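Local coordinates for protein putative ketosteroid isomerase (Parabacteroides distasonis ATCC 8503, PDB 3KE7) that is of unknown function but, as a putative ketosteroid isomerase with an NTF2-like fold, probably binds a small molecule in the pocket that here holds bicine, at residues M33-L38 against T62-M67; T41-F46 against E55-L60; A72-M77 against D96-D101. All blocks are in the same frame, centred on the assembly; numbering follows the deposited sequence.

Contact 1 (33-38 with 62-67) and contact 2 (41-46 with 55-60) share helix 57-65 and touch, with centres about 10 Å apart; contact 2 is nested in the chain loop that contact 1 closes. Contact 1 is largely buried and mostly apolar, without a hydrogen bond between its segments. Contact 2, partly buried, mixes two backbone hydrogen bonds with aliphatic packing at the sheet edge formed by strands 54-55 and 43-46. Contact 3 (72-77 with 96-101), its centre about 25 Å from that of contact 2, is a partly buried, water-bridged polar hairpin, exposed at His74. The side chains of Phe35 (contact 1) and Ser97 (contact 3) are about 4 Å from the bound bicine, that of Tyr45 (contact 2) about 5 Å.

Contact 1 of 3, residues M33-L38 against T62-M67; sequences MAFVEL and TYYKGM
Tyr64 does most of the touching for segment 62-67, laying its side chain against three residues of helix 34-38 and its start. Nearest the backbone, its CG lies 3.4 Å from Val36 CG2, and CB is equally close; this methyl stands anti to Val36's own carbonyl carbon (CG1 has chi1 177°), and the two side chains slide past each other in opposite directions. At the far end, Tyr64 OH reaches to 3.4 Å from Phe35 CB, where the two side chains run askew. The contact thus joins two short helices, 34-38 and 57-65, of this SnoaL-like, NTF2-type fold; helix 34-38 in turn touches strand 102-114 through Phe35 and Leu38, and the Phe35 side chain is about 4 Å from the bound bicine. A serine in place of Tyr64 would probably take the ring away from Val36 CG2, open a gap beside Phe35 CB and deprive the Met67 methyl of the ring beneath it. Next in sequence, Lys65 offers its aliphatic part: CG is 3.8 Å from the CE of selenomethionine Met33, whose chain, bent at chi2 (-52°) and chi3, also brings CE 3.9 Å from Tyr64 CB. Finally, Met67, likewise selenomethionine, sets CE 3.5 Å above the centre of the Tyr64 ring.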
HETATM    1  N   MSE B  33     -20.449  -7.130  -0.597  1.00  6.92           N
HETATM    2  CA  MSE B  33     -20.066  -5.783  -0.982  1.00  6.63           C
HETATM    3  C   MSE B  33     -19.515  -4.979   0.183  1.00  5.24           C
HETATM    4  O   MSE B  33     -19.316  -3.770   0.026  1.00  6.85           O
HETATM    5  CB  MSE B  33     -21.250  -5.009  -1.573  1.00  8.45           C
HETATM    6  CG  MSE B  33     -21.940  -5.698  -2.734  1.00  9.42           C
HETATM    7 SE   MSE B  33     -20.772  -6.263  -4.190  0.75  6.49          SE
HETATM    8  CE  MSE B  33     -20.645  -4.502  -5.041  1.00  8.17           C
ATOM      9  N   ALA B  34     -19.250  -5.622   1.319  1.00  6.67           N
ATOM     10  CA  ALA B  34     -18.705  -4.916   2.527  1.00  5.81           C
ATOM     11  C   ALA B  34     -17.536  -3.994   2.223  1.00  6.74           C
ATOM     12  O   ALA B  34     -17.554  -2.830   2.634  1.00  6.69           O
ATOM     13  CB  ALA B  34     -18.295  -5.910   3.622  1.00  6.23           C
ATOM     14  N   PHE B  35     -16.532  -4.495   1.505  1.00  5.92           N
ATOM     15  CA  PHE B  35     -15.387  -3.650   1.188  1.00  4.30           C
ATOM     16  C   PHE B  35     -15.707  -2.516   0.245  1.00  6.45           C
ATOM     17  O   PHE B  35     -15.045  -1.468   0.325  1.00  7.61           O
ATOM     18  CB  PHE B  35     -14.203  -4.473   0.662  1.00  4.97           C
ATOM     19  CG  PHE B  35     -13.338  -5.062   1.741  1.00  7.45           C
ATOM     20  CD1 PHE B  35     -12.606  -4.247   2.602  1.00  7.55           C
ATOM     21  CD2 PHE B  35     -13.250  -6.438   1.896  1.00  8.61           C
ATOM     22  CE1 PHE B  35     -11.799  -4.789   3.602  1.00  7.48           C
ATOM     23  CE2 PHE B  35     -12.467  -6.993   2.882  1.00  6.51           C
ATOM     24  CZ  PHE B  35     -11.699  -6.187   3.710  1.00  7.43           C
ATOM     25  N   VAL B  36     -16.718  -2.652  -0.607  1.00  7.12           N
ATOM     26  CA  VAL B  36     -17.113  -1.566  -1.477  1.00  6.68           C
ATOM     27  C   VAL B  36     -17.777  -0.464  -0.644  1.00  7.69           C
ATOM     28  O   VAL B  36     -17.475   0.714  -0.788  1.00  7.07           O
ATOM     29  CB  VAL B  36     -18.055  -2.050  -2.585  1.00  8.55           C
ATOM     30  CG1 VAL B  36     -18.527  -0.865  -3.477  1.00  8.58           C
ATOM     31  CG2 VAL B  36     -17.363  -3.133  -3.434  1.00 10.03           C
ATOM     32  N   GLU B  37     -18.621  -0.882   0.290  1.00  7.19           N
ATOM     33  CA  GLU B  37     -19.250   0.068   1.207  1.00  7.97           C
ATOM     34  C   GLU B  37     -18.241   0.817   2.089  1.00  6.79           C
ATOM     35  O   GLU B  37     -18.441   2.017   2.388  1.00  8.87           O
ATOM     36  CB  GLU B  37     -20.260  -0.666   2.069  1.00 10.11           C
ATOM     37  CG  GLU B  37     -21.372  -1.343   1.233  1.00 14.42           C
ATOM     38  N   LEU B  38     -17.141   0.164   2.426  1.00  5.62           N
ATOM     39  CA  LEU B  38     -16.133   0.732   3.274  1.00  5.06           C
ATOM     40  C   LEU B  38     -15.138   1.593   2.493  1.00  6.90           C
ATOM     41  O   LEU B  38     -14.318   2.294   3.085  1.00  8.21           O
ATOM     42  CB  LEU B  38     -15.380  -0.395   3.966  1.00  6.17           C
ATOM     43  CG  LEU B  38     -14.354  -0.127   5.046  1.00  9.81           C
ATOM     44  CD1 LEU B  38     -14.868   0.826   6.085  1.00  9.46           C
ATOM     45  CD2 LEU B  38     -13.925  -1.428   5.686  1.00 11.05           C
ATOM     46  N   THR B  62     -18.085  -2.711  -9.725  1.00  7.07           N
ATOM     47  CA  THR B  62     -18.262  -3.642 -10.838  1.00  8.11           C
ATOM     48  C   THR B  62     -17.479  -4.930 -10.648  1.00  7.51           C
ATOM     49  O   THR B  62     -17.988  -6.027 -10.878  1.00  8.05           O
ATOM     50  CB  THR B  62     -17.859  -2.943 -12.154  1.00 10.40           C
ATOM     51  OG1 THR B  62     -18.718  -1.809 -12.312  1.00 14.49           O
ATOM     52  CG2 THR B  62     -18.003  -3.900 -13.366  1.00 14.41           C
ATOM     53  N   TYR B  63     -16.233  -4.814 -10.192  1.00  6.80           N
ATOM     54  CA  TYR B  63     -15.401  -5.978  -9.934  1.00  6.40           C
ATOM     55  C   TYR B  63     -16.000  -6.862  -8.808  1.00  5.25           C
ATOM     56  O   TYR B  63     -16.156  -8.085  -8.945  1.00  5.52           O
ATOM     57  CB  TYR B  63     -13.999  -5.505  -9.547  1.00  7.61           C
ATOM     58  CG  TYR B  63     -13.024  -6.599  -9.272  1.00  5.51           C
ATOM     59  CD1 TYR B  63     -12.699  -7.513 -10.248  1.00  9.44           C
ATOM     60  CD2 TYR B  63     -12.397  -6.707  -8.034  1.00  7.13           C
ATOM     61  CE1 TYR B  63     -11.789  -8.520  -9.998  1.00  7.86           C
ATOM     62  CE2 TYR B  63     -11.455  -7.668  -7.794  1.00  7.67           C
ATOM     63  CZ  TYR B  63     -11.180  -8.595  -8.780  1.00  6.54           C
ATOM     64  OH  TYR B  63     -10.271  -9.639  -8.573  1.00 10.05           O
ATOM     65  N   TYR B  64     -16.369  -6.219  -7.706  1.00  5.28           N
ATOM     66  CA  TYR B  64     -16.908  -6.934  -6.564  1.00  5.13           C
ATOM     67  C   TYR B  64     -18.265  -7.573  -6.835  1.00  4.69           C
ATOM     68  O   TYR B  64     -18.603  -8.616  -6.258  1.00  5.78           O
ATOM     69  CB  TYR B  64     -17.014  -5.984  -5.333  1.00  6.24           C
ATOM     70  CG  TYR B  64     -15.846  -6.043  -4.419  1.00  5.97           C
ATOM     71  CD1 TYR B  64     -14.678  -5.411  -4.703  1.00  8.21           C
ATOM     72  CD2 TYR B  64     -15.939  -6.747  -3.246  1.00  6.90           C
ATOM     73  CE1 TYR B  64     -13.603  -5.454  -3.841  1.00  7.99           C
ATOM     74  CE2 TYR B  64     -14.870  -6.831  -2.368  1.00 10.06           C
ATOM     75  CZ  TYR B  64     -13.709  -6.177  -2.662  1.00  7.72           C
ATOM     76  OH  TYR B  64     -12.658  -6.310  -1.750  1.00  8.48           O
ATOM     77  N   LYS B  65     -19.027  -7.010  -7.764  1.00  6.17           N
ATOM     78  CA  LYS B  65     -20.305  -7.599  -8.133  1.00  4.50           C
ATOM     79  C   LYS B  65     -20.129  -9.004  -8.704  1.00  4.66           C
ATOM     80  O   LYS B  65     -21.054  -9.800  -8.634  1.00  5.54           O
ATOM     81  CB  LYS B  65     -21.014  -6.740  -9.171  1.00  4.99           C
ATOM     82  CG  LYS B  65     -21.661  -5.498  -8.588  1.00  9.31           C
ATOM     83  CD  LYS B  65     -22.164  -4.488  -9.673  1.00 11.54           C
ATOM     84  CE  LYS B  65     -23.040  -5.111 -10.705  1.00 11.32           C
ATOM     85  NZ  LYS B  65     -24.423  -5.444 -10.181  1.00 14.15           N
ATOM     86  N   GLY B  66     -18.951  -9.314  -9.223  1.00  4.87           N
ATOM     87  CA  GLY B  66     -18.696 -10.621  -9.824  1.00  6.39           C
ATOM     88  C   GLY B  66     -18.051 -11.610  -8.880  1.00  6.44           C
ATOM     89  O   GLY B  66     -17.846 -12.751  -9.254  1.00  9.46           O
HETATM   90  N   MSE B  67     -17.697 -11.176  -7.668  1.00  5.35           N
HETATM   91  CA  MSE B  67     -17.016 -12.046  -6.735  1.00  7.32           C
HETATM   92  C   MSE B  67     -17.929 -12.649  -5.710  1.00  4.94           C
HETATM   93  O   MSE B  67     -18.861 -12.034  -5.234  1.00  6.39           O
HETATM   94  CB  MSE B  67     -15.897 -11.290  -6.008  1.00 10.27           C
HETATM   95  CG  MSE B  67     -14.667 -11.065  -6.881  1.00 13.66           C
HETATM   96 SE   MSE B  67     -13.087 -10.583  -5.933  0.75 12.80          SE
HETATM   97  CE  MSE B  67     -13.705  -8.920  -5.362  1.00  9.44           C
TER

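Contact 2 of 3, residues T41-F46 against E55-L60; sequences TDVIYF and EGLEQL
Gly56 N bonds to Val43 O at 2.8 Å, with the donor nearly in line with the C=O bond. The next residue gives the second bond, Leu57 N to Thr41 O at 3.0 Å, its nitrogen above the carbonyl plane; Gly56 CA makes a lesser CA-H...O contact with Thr41 O at 3.5 Å. Gly56 is the N-cap of helix 57-65, and at its backbone angles (phi 95°, psi 149°) a CB would be jammed against the carbonyl oxygen of Glu55. A nearly straight bond from Glu55 N to Gln59 OE1, 2.8 Å long, ties the strand end to the first helical turn. Ile44 and Glu55 form an antiparallel non-hydrogen-bonded pair, and Ile44 CD1 rests 3.7 Å from Glu55 CG. Val43 CG1, set between its backbone N and carbonyl carbon (chi1 65°), faces the helix and lies 3.9 Å from Leu60 CD2. Leu60 CD1 sits 3.5 Å from Tyr45 CD2, the side chains crossing at about a right angle. Tyr45 OH bonds to Asp47, and Glu55 makes salt bridges to Lys53 and to Arg79 of the second subunit. Strand 43-46 lies between strands 54-55 and 120-129, with helix 57-65 following strand 54-55 after Gly56.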
ATOM      1  N   THR B  41     -14.731   7.101  -2.915  1.00  7.12           N
ATOM      2  CA  THR B  41     -14.897   7.296  -4.349  0.50  5.91           C
ATOM      3  C   THR B  41     -13.601   7.202  -5.161  1.00  7.25           C
ATOM      4  O   THR B  41     -13.645   6.789  -6.314  1.00  8.25           O
ATOM      5  CB  THR B  41     -15.627   8.623  -4.688  0.50  6.54           C
ATOM      6  OG1 THR B  41     -14.899   9.751  -4.150  0.50  7.79           O
ATOM      7  CG2 THR B  41     -17.042   8.580  -4.157  0.50 10.52           C
ATOM      8  N   ASP B  42     -12.484   7.570  -4.546  1.00  7.47           N
ATOM      9  CA  ASP B  42     -11.165   7.634  -5.191  1.00  5.56           C
ATOM     10  C   ASP B  42     -10.320   6.411  -4.914  1.00  6.50           C
ATOM     11  O   ASP B  42      -9.096   6.438  -5.135  1.00  7.59           O
ATOM     12  CB  ASP B  42     -10.449   8.914  -4.770  1.00  7.50           C
ATOM     13  CG  ASP B  42     -10.221   8.999  -3.292  1.00 13.42           C
ATOM     14  OD1 ASP B  42     -11.116   8.611  -2.465  1.00 11.41           O
ATOM     15  OD2 ASP B  42      -9.132   9.542  -2.923  1.00 13.24           O
ATOM     16  N   VAL B  43     -10.941   5.311  -4.532  1.00  5.33           N
ATOM     17  CA  VAL B  43     -10.192   4.134  -4.153  1.00  5.67           C
ATOM     18  C   VAL B  43      -9.377   3.564  -5.334  1.00  6.02           C
ATOM     19  O   VAL B  43      -9.823   3.555  -6.470  1.00  6.10           O
ATOM     20  CB  VAL B  43     -11.155   3.075  -3.570  1.00  6.84           C
ATOM     21  CG1 VAL B  43     -12.175   2.569  -4.680  1.00  7.03           C
ATOM     22  CG2 VAL B  43     -10.399   1.920  -2.943  1.00  7.18           C
ATOM     23  N   ILE B  44      -8.191   3.086  -5.012  1.00  6.36           N
ATOM     24  CA  ILE B  44      -7.325   2.372  -5.912  1.00  5.23           C
ATOM     25  C   ILE B  44      -7.186   0.973  -5.324  1.00  5.73           C
ATOM     26  O   ILE B  44      -6.947   0.806  -4.146  1.00  6.35           O
ATOM     27  CB  ILE B  44      -5.928   3.045  -6.008  1.00  5.73           C
ATOM     28  CG1 ILE B  44      -6.015   4.495  -6.463  1.00  7.45           C
ATOM     29  CG2 ILE B  44      -4.977   2.226  -6.891  1.00  6.82           C
ATOM     30  CD1 ILE B  44      -6.569   4.687  -7.776  1.00 10.20           C
ATOM     31  N   TYR B  45      -7.235  -0.044  -6.169  1.00  5.18           N
ATOM     32  CA  TYR B  45      -7.215  -1.440  -5.719  1.00  5.52           C
ATOM     33  C   TYR B  45      -6.370  -2.342  -6.625  1.00  5.62           C
ATOM     34  O   TYR B  45      -6.421  -2.260  -7.868  1.00  5.66           O
ATOM     35  CB  TYR B  45      -8.674  -1.966  -5.760  1.00  5.93           C
ATOM     36  CG  TYR B  45      -8.877  -3.440  -5.428  1.00  5.15           C
ATOM     37  CD1 TYR B  45      -8.673  -4.395  -6.388  1.00  6.75           C
ATOM     38  CD2 TYR B  45      -9.341  -3.870  -4.154  1.00  7.03           C
ATOM     39  CE1 TYR B  45      -8.846  -5.713  -6.126  1.00  5.82           C
ATOM     40  CE2 TYR B  45      -9.535  -5.188  -3.892  1.00  7.03           C
ATOM     41  CZ  TYR B  45      -9.246  -6.124  -4.888  1.00  6.19           C
ATOM     42  OH  TYR B  45      -9.449  -7.478  -4.628  1.00  6.51           O
ATOM     43  N   PHE B  46      -5.561  -3.192  -5.983  1.00  6.16           N
ATOM     44  CA  PHE B  46      -4.808  -4.237  -6.621  1.00  4.75           C
ATOM     45  C   PHE B  46      -5.126  -5.591  -5.991  1.00  5.13           C
ATOM     46  O   PHE B  46      -5.281  -5.708  -4.780  1.00  5.78           O
ATOM     47  CB  PHE B  46      -3.290  -4.105  -6.381  1.00  6.44           C
ATOM     48  CG  PHE B  46      -2.623  -2.854  -6.867  1.00  5.66           C
ATOM     49  CD1 PHE B  46      -2.060  -2.771  -8.144  1.00  4.79           C
ATOM     50  CD2 PHE B  46      -2.415  -1.787  -6.015  1.00  9.18           C
ATOM     51  CE1 PHE B  46      -1.301  -1.651  -8.542  1.00  7.24           C
ATOM     52  CE2 PHE B  46      -1.663  -0.664  -6.474  1.00  7.44           C
ATOM     53  CZ  PHE B  46      -1.114  -0.628  -7.692  1.00  7.70           C
ATOM     54  N   GLU B  55      -9.290   1.623 -10.507  1.00  6.11           N
ATOM     55  CA  GLU B  55      -9.352   3.051 -10.112  0.60  6.98           C
ATOM     56  C   GLU B  55     -10.769   3.515 -10.039  1.00  5.19           C
ATOM     57  O   GLU B  55     -11.507   3.579 -11.068  1.00  7.97           O
ATOM     58  CB  GLU B  55      -8.615   3.908 -11.097  0.60  7.05           C
ATOM     59  CG  GLU B  55      -7.196   3.536 -11.183  0.60  8.66           C
ATOM     60  CD  GLU B  55      -6.426   4.301 -12.210  0.60  7.76           C
ATOM     61  OE1 GLU B  55      -6.715   5.527 -12.426  0.60 12.22           O
ATOM     62  OE2 GLU B  55      -5.479   3.661 -12.774  0.60  7.66           O
ATOM     63  N   GLY B  56     -11.138   3.954  -8.864  1.00  6.28           N
ATOM     64  CA  GLY B  56     -12.445   4.491  -8.612  1.00  6.08           C
ATOM     65  C   GLY B  56     -13.426   3.490  -8.062  1.00  7.41           C
ATOM     66  O   GLY B  56     -13.385   2.314  -8.383  1.00  7.83           O
ATOM     67  N   LEU B  57     -14.344   3.991  -7.252  1.00  8.41           N
ATOM     68  CA  LEU B  57     -15.308   3.164  -6.629  1.00  6.85           C
ATOM     69  C   LEU B  57     -16.219   2.486  -7.600  1.00  7.28           C
ATOM     70  O   LEU B  57     -16.666   1.368  -7.335  1.00  8.53           O
ATOM     71  CB  LEU B  57     -16.114   3.991  -5.651  1.00  6.60           C
ATOM     72  CG  LEU B  57     -17.037   3.237  -4.695  1.00 10.30           C
ATOM     73  CD1 LEU B  57     -16.272   2.286  -3.821  1.00 12.06           C
ATOM     74  CD2 LEU B  57     -17.789   4.301  -3.798  1.00 10.23           C
ATOM     75  N   GLU B  58     -16.567   3.107  -8.727  1.00  8.32           N
ATOM     76  CA  GLU B  58     -17.456   2.442  -9.650  0.55 10.26           C
ATOM     77  C   GLU B  58     -16.817   1.203 -10.280  1.00  7.99           C
ATOM     78  O   GLU B  58     -17.476   0.182 -10.445  1.00  9.14           O
ATOM     79  CB  GLU B  58     -18.025   3.421 -10.685  0.55 11.80           C
ATOM     80  CG  GLU B  58     -18.929   4.449 -10.020  0.55 11.02           C
ATOM     81  CD  GLU B  58     -19.904   3.788  -9.011  0.55 22.93           C
ATOM     82  OE1 GLU B  58     -20.648   2.868  -9.409  0.55 24.07           O
ATOM     83  OE2 GLU B  58     -19.893   4.152  -7.814  0.55 22.68           O
ATOM     84  N   GLN B  59     -15.529   1.286 -10.597  1.00  7.87           N
ATOM     85  CA  GLN B  59     -14.778   0.123 -11.103  0.50  9.18           C
ATOM     86  C   GLN B  59     -14.674  -0.946 -10.037  1.00  7.65           C
ATOM     87  O   GLN B  59     -14.813  -2.142 -10.329  1.00  8.23           O
ATOM     88  CB  GLN B  59     -13.371   0.474 -11.543  0.50 11.36           C
ATOM     89  CG  GLN B  59     -13.248   0.987 -12.950  0.50 11.49           C
ATOM     90  CD  GLN B  59     -11.806   1.222 -13.355  0.50  9.79           C
ATOM     91  OE1 GLN B  59     -10.864   0.760 -12.692  0.50 11.61           O
ATOM     92  NE2 GLN B  59     -11.617   1.953 -14.449  0.50 15.96           N
ATOM     93  N   LEU B  60     -14.398  -0.524  -8.806  1.00  6.93           N
ATOM     94  CA  LEU B  60     -14.307  -1.464  -7.690  1.00  5.97           C
ATOM     95  C   LEU B  60     -15.647  -2.211  -7.524  1.00  6.03           C
ATOM     96  O   LEU B  60     -15.682  -3.416  -7.333  1.00  5.78           O
ATOM     97  CB  LEU B  60     -13.917  -0.758  -6.396  1.00  6.11           C
ATOM     98  CG  LEU B  60     -13.609  -1.738  -5.258  1.00  7.56           C
ATOM     99  CD1 LEU B  60     -12.291  -2.507  -5.497  1.00  8.37           C
ATOM    100  CD2 LEU B  60     -13.587  -0.982  -3.929  1.00 10.20           C
TER

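Contact 3 of 3, residues A72-M77 against D96-D101; sequences ADHFDM and DSYLSD
Tyr98, Asp76 and Asp96 each hold CG anti to their carbonyl carbon and beside the backbone N (chi1 -69° for Tyr98), which sends all three from one face of the sheet toward a shared water. That water donates to Asp76 OD2 (2.5 Å) and to Asp96 OD2 (2.7 Å) and accepts from Tyr98 OH. Its two hydrogens therefore go to carboxylates whose OD2 atoms are 4.6 Å apart, which probably eases the repulsion between them; Asp96 OD1 has a further partner in Lys105. Asp76 OD2 also lies at the edge of the Tyr98 ring, 3.6 Å from CE1, with the carboxylate turned 69° from the ring plane. His74 runs alongside Tyr98, the two rings near parallel but slid apart, so that they barely overlap. Beneath these groups run strands 74-85 and 88-99, a beta hairpin of the NTF2-like sheet whose strand 74-85 is outermost on this side within the chain; the short segments are antiparallel at 172°. Asp76 and Asp96 exchange two backbone bonds, with Asp76 N 2.8 Å from Asp96 O, and Tyr98 N donates to His74 O at 2.9 Å. On the other face, Phe75 and Ser97 form a non-hydrogen-bonded pair; the Phe75 ring leads away to helix 15-28. Ala72 CB closes in on Ser97 OG and on Tyr98 O, 3.3 Å from each, and meets Leu99 CD2 at 3.8 Å. Ser97 contacts the bound bicine.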
ATOM      1  N   ALA B  72     -13.748 -17.199   2.855  1.00 21.87           N
ATOM      2  CA  ALA B  72     -13.412 -18.081   3.971  1.00 22.83           C
ATOM      3  C   ALA B  72     -14.139 -17.730   5.275  1.00 24.51           C
ATOM      4  O   ALA B  72     -14.215 -16.552   5.697  1.00 22.07           O
ATOM      5  CB  ALA B  72     -11.882 -18.044   4.222  1.00 22.13           C
ATOM      6  N   ASP B  73     -14.649 -18.768   5.927  1.00 24.70           N
ATOM      7  CA  ASP B  73     -15.177 -18.625   7.263  1.00 24.42           C
ATOM      8  C   ASP B  73     -14.070 -18.352   8.214  1.00 22.05           C
ATOM      9  O   ASP B  73     -14.242 -17.573   9.133  1.00 22.70           O
ATOM     10  CB  ASP B  73     -15.887 -19.897   7.747  1.00 24.31           C
ATOM     11  CG  ASP B  73     -17.363 -19.869   7.513  1.00 22.34           C
ATOM     12  OD1 ASP B  73     -17.953 -18.765   7.534  1.00 38.30           O
ATOM     13  OD2 ASP B  73     -17.947 -20.959   7.327  1.00 36.11           O
ATOM     14  N   HIS B  74     -12.927 -19.017   8.044  0.50 24.18           N
ATOM     15  CA  HIS B  74     -11.827 -18.787   8.972  0.50 23.36           C
ATOM     16  C   HIS B  74     -10.553 -18.219   8.331  0.50 22.69           C
ATOM     17  O   HIS B  74     -10.191 -18.543   7.191  0.50 21.61           O
ATOM     18  CB  HIS B  74     -11.513 -20.027   9.780  0.50 22.76           C
ATOM     19  CG  HIS B  74     -10.556 -19.766  10.900  0.50 22.98           C
ATOM     20  ND1 HIS B  74     -10.787 -18.804  11.859  0.50 24.31           N
ATOM     21  CD2 HIS B  74      -9.363 -20.320  11.201  0.50 18.95           C
ATOM     22  CE1 HIS B  74      -9.773 -18.780  12.706  0.50 24.99           C
ATOM     23  NE2 HIS B  74      -8.893 -19.687  12.327  0.50 18.24           N
ATOM     24  N   PHE B  75      -9.905 -17.354   9.101  1.00 21.17           N
ATOM     25  CA  PHE B  75      -8.693 -16.664   8.690  1.00 18.50           C
ATOM     26  C   PHE B  75      -7.988 -16.160   9.919  1.00 15.78           C
ATOM     27  O   PHE B  75      -8.615 -15.933  10.930  1.00 19.71           O
ATOM     28  CB  PHE B  75      -9.018 -15.503   7.725  1.00 20.07           C
ATOM     29  CG  PHE B  75      -9.957 -14.432   8.294  1.00 19.80           C
ATOM     30  CD1 PHE B  75      -9.499 -13.480   9.201  1.00 21.60           C
ATOM     31  CD2 PHE B  75     -11.290 -14.354   7.871  1.00 24.53           C
ATOM     32  CE1 PHE B  75     -10.364 -12.462   9.691  1.00 27.33           C
ATOM     33  CE2 PHE B  75     -12.150 -13.366   8.366  1.00 25.80           C
ATOM     34  CZ  PHE B  75     -11.677 -12.412   9.277  1.00 16.93           C
ATOM     35  N   ASP B  76      -6.652 -16.013   9.826  1.00 15.06           N
ATOM     36  CA  ASP B  76      -5.806 -15.498  10.900  1.00 13.63           C
ATOM     37  C   ASP B  76      -5.099 -14.230  10.381  1.00 13.78           C
ATOM     38  O   ASP B  76      -4.354 -14.314   9.384  1.00 10.29           O
ATOM     39  CB  ASP B  76      -4.685 -16.485  11.275  1.00 18.08           C
ATOM     40  CG  ASP B  76      -5.197 -17.809  11.831  1.00 31.00           C
ATOM     41  OD1 ASP B  76      -6.211 -17.824  12.568  1.00 33.34           O
ATOM     42  OD2 ASP B  76      -4.542 -18.839  11.549  1.00 29.17           O
HETATM   43  N   MSE B  77      -5.264 -13.107  11.092  1.00 12.32           N
HETATM   44  CA  MSE B  77      -4.582 -11.848  10.753  1.00 13.66           C
HETATM   45  C   MSE B  77      -3.268 -11.757  11.527  1.00 13.24           C
HETATM   46  O   MSE B  77      -3.247 -11.649  12.758  1.00 13.99           O
HETATM   47  CB  MSE B  77      -5.484 -10.632  11.003  1.00 11.66           C
HETATM   48  CG  MSE B  77      -4.790  -9.288  10.741  1.00 10.05           C
HETATM   49 SE   MSE B  77      -6.028  -7.772  10.914  0.75 10.46          SE
HETATM   50  CE  MSE B  77      -7.211  -8.086   9.375  1.00 11.35           C
ATOM     51  N   ASP B  96      -3.744 -15.451   6.806  1.00  7.11           N
ATOM     52  CA  ASP B  96      -3.934 -16.853   6.381  1.00  9.38           C
ATOM     53  C   ASP B  96      -5.486 -17.111   6.241  1.00  8.39           C
ATOM     54  O   ASP B  96      -6.177 -16.999   7.199  1.00 13.97           O
ATOM     55  CB  ASP B  96      -3.318 -17.814   7.397  1.00  9.35           C
ATOM     56  CG  ASP B  96      -1.792 -17.822   7.392  1.00  9.23           C
ATOM     57  OD1 ASP B  96      -1.144 -17.250   6.490  1.00 10.29           O
ATOM     58  OD2 ASP B  96      -1.246 -18.406   8.349  1.00 12.17           O
ATOM     59  N   SER B  97      -5.951 -17.337   5.016  1.00 10.98           N
ATOM     60  CA  SER B  97      -7.366 -17.548   4.667  1.00 15.55           C
ATOM     61  C   SER B  97      -7.584 -19.028   4.416  1.00 15.87           C
ATOM     62  O   SER B  97      -7.075 -19.563   3.423  1.00 15.52           O
ATOM     63  CB  SER B  97      -7.701 -16.759   3.387  1.00 16.25           C
ATOM     64  OG  SER B  97      -9.082 -16.814   3.034  1.00 17.37           O
ATOM     65  N   TYR B  98      -8.409 -19.644   5.248  1.00 21.75           N
ATOM     66  CA  TYR B  98      -8.703 -21.086   5.151  1.00 24.02           C
ATOM     67  C   TYR B  98      -9.945 -21.364   4.293  1.00 30.04           C
ATOM     68  O   TYR B  98     -11.070 -21.167   4.745  1.00 30.48           O
ATOM     69  CB  TYR B  98      -8.867 -21.643   6.547  1.00 22.27           C
ATOM     70  CG  TYR B  98      -7.565 -21.668   7.315  1.00 24.60           C
ATOM     71  CD1 TYR B  98      -7.089 -20.532   7.987  1.00 21.43           C
ATOM     72  CD2 TYR B  98      -6.786 -22.822   7.349  1.00 20.65           C
ATOM     73  CE1 TYR B  98      -5.896 -20.552   8.668  1.00 19.95           C
ATOM     74  CE2 TYR B  98      -5.584 -22.848   8.027  1.00 20.45           C
ATOM     75  CZ  TYR B  98      -5.138 -21.719   8.680  1.00 25.03           C
ATOM     76  OH  TYR B  98      -3.943 -21.759   9.346  1.00 25.86           O
ATOM     77  N   LEU B  99      -9.714 -21.748   3.035  1.00 33.38           N
ATOM     78  CA  LEU B  99     -10.793 -22.119   2.117  1.00 38.12           C
ATOM     79  C   LEU B  99     -11.063 -23.620   2.326  1.00 39.33           C
ATOM     80  O   LEU B  99     -10.266 -24.462   1.876  1.00 38.03           O
ATOM     81  CB  LEU B  99     -10.403 -21.837   0.646  1.00 38.12           C
ATOM     82  CG  LEU B  99      -9.898 -20.429   0.265  1.00 45.27           C
ATOM     83  CD1 LEU B  99      -9.837 -20.276  -1.255  1.00 46.97           C
ATOM     84  CD2 LEU B  99     -10.768 -19.339   0.857  1.00 47.84           C
ATOM     85  N   SER B 100     -12.159 -23.935   3.034  1.00 40.81           N
ATOM     86  CA  SER B 100     -12.550 -25.330   3.380  1.00 42.33           C
ATOM     87  C   SER B 100     -11.332 -26.171   3.809  1.00 42.54           C
ATOM     88  O   SER B 100     -10.947 -26.142   4.986  1.00 43.55           O
ATOM     89  CB  SER B 100     -13.328 -25.999   2.234  1.00 42.26           C
ATOM     90  N   ASP B 101     -10.708 -26.872   2.851  1.00 42.38           N
ATOM     91  CA  ASP B 101      -9.503 -27.690   3.115  1.00 41.91           C
ATOM     92  C   ASP B 101      -8.175 -27.018   2.671  1.00 41.21           C
ATOM     93  O   ASP B 101      -7.102 -27.571   2.903  1.00 42.23           O
ATOM     94  CB  ASP B 101      -9.634 -29.057   2.424  1.00 42.15           C
TER
HETATM   95  O   HOH W   1      -2.516 -19.729  10.293  1.00 24.44           O